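PDB 1XG2: pectinesterase 1 from Solanum lycopersicum, which hydrolyses the methyl esters of pectin, releasing methanol and leaving free galacturonate units, and may prepare the fruit cell wall for softening. Local coordinates for residues Gln178-Ala183 and Pro216-Arg221. Residues are numbered along the deposited sequence; the frame is centred on the assembly and turned at random.
Sequences QNMVTA and PTYLGR
L219 O accepts two hydrogen bonds from T182: the hydroxyl OG1 donates over 2.7 Å to L219 O, and the backbone N of T182 reaches the same oxygen from above the carbonyl plane. With chi1 64°, OG1 sits between the backbone N and the carbonyl carbon of its own residue, which sets it against this oxygen and brings it to 3.3 Å from G220 CA. The double grip falls where both strands turn a corner, at V181 and L219. Leading into the corner, a parallel ladder runs N179 N to P216 O, Y218 N to N179 O, and V181 N to Y218 O, the last nearly straight at 171°; beyond it, R221 N bonds to T182 O at 3.2 Å. On the face of N179 and T217, ND2 of N179 makes a weak bond to T217 OG1 at 3.3 Å, and also donates to R171 O. M180 and Y218 share the other face and lie side by side: methyl CE touches ring atom CD1 at 3.5 Å, and SD makes an oblique Met-aromatic contact. The bent M180 chain (chi2 -80°) crosses the extended R221 chain at about a right angle, its CG 3.6 Å from R221 CD; M180 thus packs against the aliphatic part of an arm that, by similarity, binds substrate. R221 NE continues to a salt bridge with D153, the predicted nucleophile. Parallel strands in register that turn the same corner together belong to adjacent coils of the right-handed parallel beta-helix of the C-terminal pectinesterase domain, here beside its active site.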
loop_
_atom_site.group_PDB
_atom_site.type_symbol
_atom_site.label_atom_id
_atom_site.label_comp_id
_atom_site.label_asym_id
_atom_site.label_seq_id
_atom_site.Cartn_x
_atom_site.Cartn_y
_atom_site.Cartn_z
ATOM N N GLN A 178 -10.162 -13.655 -14.334
ATOM C CA GLN A 178 -10.089 -14.386 -13.081
ATOM C C GLN A 178 -9.886 -13.383 -11.938
ATOM O O GLN A 178 -8.963 -12.555 -11.979
ATOM C CB GLN A 178 -8.913 -15.341 -13.113
ATOM C CG GLN A 178 -8.885 -16.297 -14.310
ATOM C CD GLN A 178 -7.862 -17.417 -14.129
ATOM O OE1 GLN A 178 -8.148 -18.589 -14.417
ATOM N NE2 GLN A 178 -6.691 -17.070 -13.644
ATOM N N ASN A 179 -10.758 -13.444 -10.943
ATOM C CA ASN A 179 -10.697 -12.514 -9.814
ATOM C C ASN A 179 -9.565 -12.896 -8.864
ATOM O O ASN A 179 -9.312 -14.073 -8.634
ATOM C CB ASN A 179 -12.010 -12.490 -9.040
ATOM C CG ASN A 179 -13.144 -11.881 -9.829
ATOM O OD1 ASN A 179 -12.918 -11.097 -10.740
ATOM N ND2 ASN A 179 -14.385 -12.245 -9.478
ATOM N N MET A 180 -8.895 -11.881 -8.333
ATOM C CA MET A 180 -7.859 -12.038 -7.323
ATOM C C MET A 180 -8.134 -10.994 -6.249
ATOM O O MET A 180 -8.034 -9.788 -6.515
ATOM C CB MET A 180 -6.465 -11.789 -7.903
ATOM C CG MET A 180 -6.184 -12.470 -9.206
ATOM S SD MET A 180 -5.765 -14.183 -8.928
ATOM C CE MET A 180 -6.094 -14.844 -10.561
ATOM N N VAL A 181 -8.459 -11.454 -5.048
ATOM C CA VAL A 181 -8.724 -10.553 -3.914
ATOM C C VAL A 181 -7.502 -9.712 -3.607
ATOM O O VAL A 181 -7.621 -8.501 -3.431
ATOM C CB VAL A 181 -9.147 -11.312 -2.650
ATOM C CG1 VAL A 181 -9.403 -10.341 -1.482
ATOM C CG2 VAL A 181 -10.412 -12.133 -2.921
ATOM N N THR A 182 -6.334 -10.349 -3.572
ATOM C CA THR A 182 -5.069 -9.630 -3.323
ATOM C C THR A 182 -4.039 -9.822 -4.428
ATOM O O THR A 182 -4.031 -10.832 -5.123
ATOM C CB THR A 182 -4.420 -10.027 -1.983
ATOM O OG1 THR A 182 -4.041 -11.414 -1.992
ATOM C CG2 THR A 182 -5.392 -9.883 -0.834
ATOM N N ALA A 183 -3.190 -8.818 -4.586
ATOM C CA ALA A 183 -1.961 -8.916 -5.361
ATOM C C ALA A 183 -0.908 -8.153 -4.567
ATOM O O ALA A 183 -0.637 -6.978 -4.811
ATOM C CB ALA A 183 -2.140 -8.319 -6.739
ATOM N N PRO A 216 -13.517 -17.656 -11.859
ATOM C CA PRO A 216 -12.936 -18.134 -10.612
ATOM C C PRO A 216 -12.462 -16.948 -9.786
ATOM O O PRO A 216 -12.220 -15.873 -10.344
ATOM C CB PRO A 216 -11.741 -18.960 -11.089
ATOM C CG PRO A 216 -11.307 -18.252 -12.329
ATOM C CD PRO A 216 -12.573 -17.795 -12.985
ATOM N N THR A 217 -12.370 -17.143 -8.478
ATOM C CA THR A 217 -11.843 -16.129 -7.579
ATOM C C THR A 217 -10.776 -16.770 -6.721
ATOM O O THR A 217 -11.004 -17.813 -6.115
ATOM C CB THR A 217 -12.965 -15.565 -6.694
ATOM O OG1 THR A 217 -13.928 -14.873 -7.499
ATOM C CG2 THR A 217 -12.439 -14.517 -5.744
ATOM N N TYR A 218 -9.607 -16.149 -6.680
ATOM C CA TYR A 218 -8.530 -16.610 -5.834
ATOM C C TYR A 218 -8.275 -15.576 -4.748
ATOM O O TYR A 218 -8.577 -14.405 -4.913
ATOM C CB TYR A 218 -7.255 -16.809 -6.641
ATOM C CG TYR A 218 -7.368 -17.830 -7.764
ATOM C CD1 TYR A 218 -7.865 -17.467 -9.002
ATOM C CD2 TYR A 218 -6.972 -19.160 -7.575
ATOM C CE1 TYR A 218 -7.965 -18.385 -10.039
ATOM C CE2 TYR A 218 -7.064 -20.094 -8.615
ATOM C CZ TYR A 218 -7.569 -19.695 -9.839
ATOM O OH TYR A 218 -7.666 -20.589 -10.889
ATOM N N LEU A 219 -7.701 -16.027 -3.647
ATOM C CA LEU A 219 -7.315 -15.159 -2.542
ATOM C C LEU A 219 -6.193 -14.200 -2.921
ATOM O O LEU A 219 -6.137 -13.078 -2.418
ATOM C CB LEU A 219 -6.910 -16.001 -1.330
ATOM C CG LEU A 219 -8.034 -16.841 -0.726
ATOM C CD1 LEU A 219 -7.469 -17.833 0.316
ATOM C CD2 LEU A 219 -9.124 -15.958 -0.123
ATOM N N GLY A 220 -5.288 -14.644 -3.785
ATOM C CA GLY A 220 -4.237 -13.780 -4.279
ATOM C C GLY A 220 -3.351 -14.406 -5.336
ATOM O O GLY A 220 -3.432 -15.612 -5.607
ATOM N N ARG A 221 -2.535 -13.556 -5.948
ATOM C CA ARG A 221 -1.451 -13.963 -6.825
ATOM C C ARG A 221 -0.243 -13.056 -6.555
ATOM O O ARG A 221 -0.411 -11.902 -6.147
ATOM C CB ARG A 221 -1.875 -13.923 -8.300
ATOM C CG ARG A 221 -2.381 -12.584 -8.819
ATOM C CD ARG A 221 -2.759 -12.625 -10.291
ATOM N NE ARG A 221 -3.062 -11.313 -10.833
ATOM C CZ ARG A 221 -3.055 -11.021 -12.132
ATOM N NH1 ARG A 221 -2.769 -11.950 -13.050
ATOM N NH2 ARG A 221 -3.317 -9.792 -12.522
#